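Long-range contact in esterase family protein (Staphylococcus aureus, PDB 6VH9), which probably hydrolyses carboxylic esters as a serine esterase of the esterase D family, possibly with S-formylglutathione hydrolase activity: residues I15-N20 and Y89-Y94. Numbering follows the deposited sequence.
Sequences IGMHQN and YGHSYY
M17, near the start of strand 17-26 of this alpha/beta-hydrolase sheet, lays its methyl group over the imidazole of H91, on the loop leading into helix 93-107. The contact thus joins the beta-hairpin 3-26, whose turn carries a G1 bulge at G16 and M17, to the start of that helix. In the CH-pi contact, M17 CE stands 3.6 Å from the H91 ring centroid, 20° off the normal and displaced toward the rim. The methionine chain is extended beyond CG, and the same methyl that covers the H91 face also reaches the hydroxyl of Y93 (CE to OH 3.3 Å). I15 adds apolar packing: CD1 lies 4.0 Å from Y93 CE1, while CG2 packs against H91 CB.

Polar groups meet at two ring edges. At the imidazole edge, I15 O sits 3.0 Å from H91 ND1. Both ring nitrogens are hydrogen-bonded to a second subunit, ND1 to its D162 and NE2 to its D80, which fixes the ring's rotation and places the contact at a subunit interface. The bend at chi2 (84°) brings the Q19 amide to the edge of the Y93 ring; NE2 mainly serves N78 O and makes a weak, bent hydrogen bond in the ring plane to Y93 OH (3.2 Å, 130° at the hydrogen).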
ATOM      1  N   ILE A  15     -13.720  16.882  -2.242  1.00 25.77           N
ATOM      2  CA  ILE A  15     -13.228  17.189  -0.897  1.00 25.28           C
ATOM      3  C   ILE A  15     -11.882  17.915  -0.908  1.00 23.25           C
ATOM      4  O   ILE A  15     -11.343  18.231   0.164  1.00 26.50           O
ATOM      5  CB  ILE A  15     -13.178  15.938   0.010  1.00 23.50           C
ATOM      6  CG1 ILE A  15     -12.268  14.835  -0.536  1.00 22.37           C
ATOM      7  CG2 ILE A  15     -14.601  15.397   0.262  1.00 28.18           C
ATOM      8  CD1 ILE A  15     -12.266  13.566   0.352  1.00 22.19           C
ATOM      9  N   GLY A  16     -11.360  18.260  -2.081  1.00 26.13           N
ATOM     10  CA  GLY A  16     -10.196  19.131  -2.137  1.00 25.11           C
ATOM     11  C   GLY A  16      -8.912  18.555  -1.576  1.00 26.43           C
ATOM     12  O   GLY A  16      -8.089  19.309  -1.035  1.00 23.94           O
ATOM     13  N   MET A  17      -8.695  17.245  -1.726  1.00 25.96           N
ATOM     14  CA  MET A  17      -7.487  16.639  -1.184  1.00 25.72           C
ATOM     15  C   MET A  17      -7.310  15.242  -1.763  1.00 22.23           C
ATOM     16  O   MET A  17      -8.262  14.609  -2.230  1.00 22.42           O
ATOM     17  CB  MET A  17      -7.521  16.587   0.353  1.00 22.76           C
ATOM     18  CG  MET A  17      -8.640  15.751   0.897  1.00 24.65           C
ATOM     19  SD  MET A  17      -8.566  15.685   2.698  1.00 28.13           S
ATOM     20  CE  MET A  17     -10.154  14.937   3.024  1.00 24.35           C
ATOM     21  N   HIS A  18      -6.067  14.793  -1.742  1.00 21.87           N
ATOM     22  CA  HIS A  18      -5.781  13.380  -1.919  1.00 22.36           C
ATOM     23  C   HIS A  18      -6.455  12.582  -0.812  1.00 26.78           C
ATOM     24  O   HIS A  18      -6.528  13.019   0.344  1.00 23.13           O
ATOM     25  CB  HIS A  18      -4.279  13.158  -1.888  1.00 21.15           C
ATOM     26  CG  HIS A  18      -3.602  13.585  -3.144  1.00 24.62           C
ATOM     27  ND1 HIS A  18      -3.337  14.910  -3.431  1.00 28.51           N
ATOM     28  CD2 HIS A  18      -3.168  12.870  -4.208  1.00 27.78           C
ATOM     29  CE1 HIS A  18      -2.742  14.987  -4.608  1.00 30.17           C
ATOM     30  NE2 HIS A  18      -2.633  13.765  -5.101  1.00 28.81           N
ATOM     31  N   GLN A  19      -6.973  11.433  -1.198  1.00 22.31           N
ATOM     32  CA  GLN A  19      -7.717  10.560  -0.273  1.00 22.37           C
ATOM     33  C   GLN A  19      -7.588   9.133  -0.773  1.00 25.37           C
ATOM     34  O   GLN A  19      -7.533   8.933  -1.957  1.00 24.34           O
ATOM     35  CB  GLN A  19      -9.190  10.946  -0.300  1.00 27.41           C
ATOM     36  CG  GLN A  19     -10.011  10.352   0.826  1.00 26.67           C
ATOM     37  CD  GLN A  19      -9.937  11.143   2.102  1.00 24.89           C
ATOM     38  OE1 GLN A  19      -9.023  11.886   2.320  1.00 24.53           O
ATOM     39  NE2 GLN A  19     -10.897  10.945   2.972  1.00 26.85           N
ATOM     40  N   ASN A  20      -7.393   8.203   0.155  1.00 24.84           N
ATOM     41  CA  ASN A  20      -7.237   6.772  -0.189  1.00 25.97           C
ATOM     42  C   ASN A  20      -8.637   6.168  -0.334  1.00 27.78           C
ATOM     43  O   ASN A  20      -9.422   6.356   0.568  1.00 24.25           O
ATOM     44  CB  ASN A  20      -6.422   6.052   0.883  1.00 25.39           C
ATOM     45  CG  ASN A  20      -4.998   6.554   1.004  1.00 41.21           C
ATOM     46  OD1 ASN A  20      -4.161   6.272   0.158  1.00 51.73           O
ATOM     47  ND2 ASN A  20      -4.692   7.244   2.085  1.00 49.70           N
ATOM     48  N   TYR A  89     -18.732  22.361   9.341  1.00 28.71           N
ATOM     49  CA  TYR A  89     -17.339  22.822   9.367  1.00 28.70           C
ATOM     50  C   TYR A  89     -16.445  21.624   9.039  1.00 31.13           C
ATOM     51  O   TYR A  89     -16.020  20.889   9.932  1.00 30.16           O
ATOM     52  CB  TYR A  89     -16.972  23.426  10.713  1.00 25.56           C
ATOM     53  CG  TYR A  89     -17.967  24.445  11.192  1.00 30.63           C
ATOM     54  CD1 TYR A  89     -18.721  24.222  12.330  1.00 38.72           C
ATOM     55  CD2 TYR A  89     -18.164  25.624  10.485  1.00 38.86           C
ATOM     56  CE1 TYR A  89     -19.650  25.173  12.771  1.00 42.22           C
ATOM     57  CE2 TYR A  89     -19.088  26.573  10.913  1.00 43.13           C
ATOM     58  CZ  TYR A  89     -19.824  26.339  12.052  1.00 47.08           C
ATOM     59  OH  TYR A  89     -20.733  27.287  12.470  1.00 52.46           O
ATOM     60  N   GLY A  90     -16.167  21.417   7.760  1.00 27.07           N
ATOM     61  CA  GLY A  90     -15.371  20.276   7.361  1.00 27.90           C
ATOM     62  C   GLY A  90     -15.497  20.018   5.879  1.00 30.85           C
ATOM     63  O   GLY A  90     -15.566  20.962   5.085  1.00 42.95           O
ATOM     64  N   HIS A  91     -15.560  18.752   5.499  1.00 24.94           N
ATOM     65  CA  HIS A  91     -15.581  18.364   4.098  1.00 20.92           C
ATOM     66  C   HIS A  91     -16.971  17.949   3.650  1.00 26.19           C
ATOM     67  O   HIS A  91     -17.837  17.591   4.453  1.00 28.57           O
ATOM     68  CB  HIS A  91     -14.629  17.196   3.833  1.00 22.38           C
ATOM     69  CG  HIS A  91     -13.182  17.535   3.992  1.00 28.15           C
ATOM     70  ND1 HIS A  91     -12.447  18.159   3.004  1.00 25.98           N
ATOM     71  CD2 HIS A  91     -12.321  17.299   5.012  1.00 25.82           C
ATOM     72  CE1 HIS A  91     -11.194  18.293   3.410  1.00 29.85           C
ATOM     73  NE2 HIS A  91     -11.091  17.776   4.623  1.00 28.15           N
ATOM     74  N   SER A  92     -17.151  17.953   2.329  1.00 26.64           N
ATOM     75  CA  SER A  92     -18.412  17.566   1.697  1.00 27.03           C
ATOM     76  C   SER A  92     -18.448  16.051   1.509  1.00 25.91           C
ATOM     77  O   SER A  92     -18.421  15.538   0.397  1.00 24.94           O
ATOM     78  CB  SER A  92     -18.559  18.273   0.355  1.00 21.00           C
ATOM     79  OG  SER A  92     -18.422  19.680   0.533  1.00 27.21           O
ATOM     80  N   TYR A  93     -18.593  15.335   2.618  1.00 24.02           N
ATOM     81  CA  TYR A  93     -18.425  13.891   2.548  1.00 22.73           C
ATOM     82  C   TYR A  93     -19.669  13.161   2.047  1.00 26.37           C
ATOM     83  O   TYR A  93     -19.538  12.049   1.532  1.00 26.05           O
ATOM     84  CB  TYR A  93     -17.996  13.347   3.909  1.00 23.14           C
ATOM     85  CG  TYR A  93     -16.494  13.322   4.125  1.00 22.55           C
ATOM     86  CD1 TYR A  93     -15.682  12.498   3.348  1.00 23.06           C
ATOM     87  CD2 TYR A  93     -15.891  14.090   5.120  1.00 20.97           C
ATOM     88  CE1 TYR A  93     -14.313  12.446   3.542  1.00 25.66           C
ATOM     89  CE2 TYR A  93     -14.519  14.033   5.342  1.00 24.39           C
ATOM     90  CZ  TYR A  93     -13.737  13.191   4.541  1.00 25.01           C
ATOM     91  OH  TYR A  93     -12.372  13.113   4.730  1.00 27.53           O
ATOM     92  N   TYR A  94     -20.863  13.753   2.155  1.00 25.76           N
ATOM     93  CA  TYR A  94     -22.008  13.169   1.463  1.00 27.15           C
ATOM     94  C   TYR A  94     -21.772  13.179  -0.042  1.00 28.30           C
ATOM     95  O   TYR A  94     -21.903  12.148  -0.720  1.00 24.48           O
ATOM     96  CB  TYR A  94     -23.288  13.944   1.822  1.00 24.61           C
ATOM     97  CG  TYR A  94     -24.535  13.425   1.133  1.00 28.11           C
ATOM     98  CD1 TYR A  94     -24.873  13.848  -0.150  1.00 31.99           C
ATOM     99  CD2 TYR A  94     -25.365  12.499   1.758  1.00 30.99           C
ATOM    100  CE1 TYR A  94     -26.010  13.366  -0.792  1.00 32.41           C
ATOM    101  CE2 TYR A  94     -26.512  12.016   1.126  1.00 26.75           C
ATOM    102  CZ  TYR A  94     -26.823  12.456  -0.146  1.00 30.93           C
ATOM    103  OH  TYR A  94     -27.960  12.002  -0.779  1.00 32.42           O
TER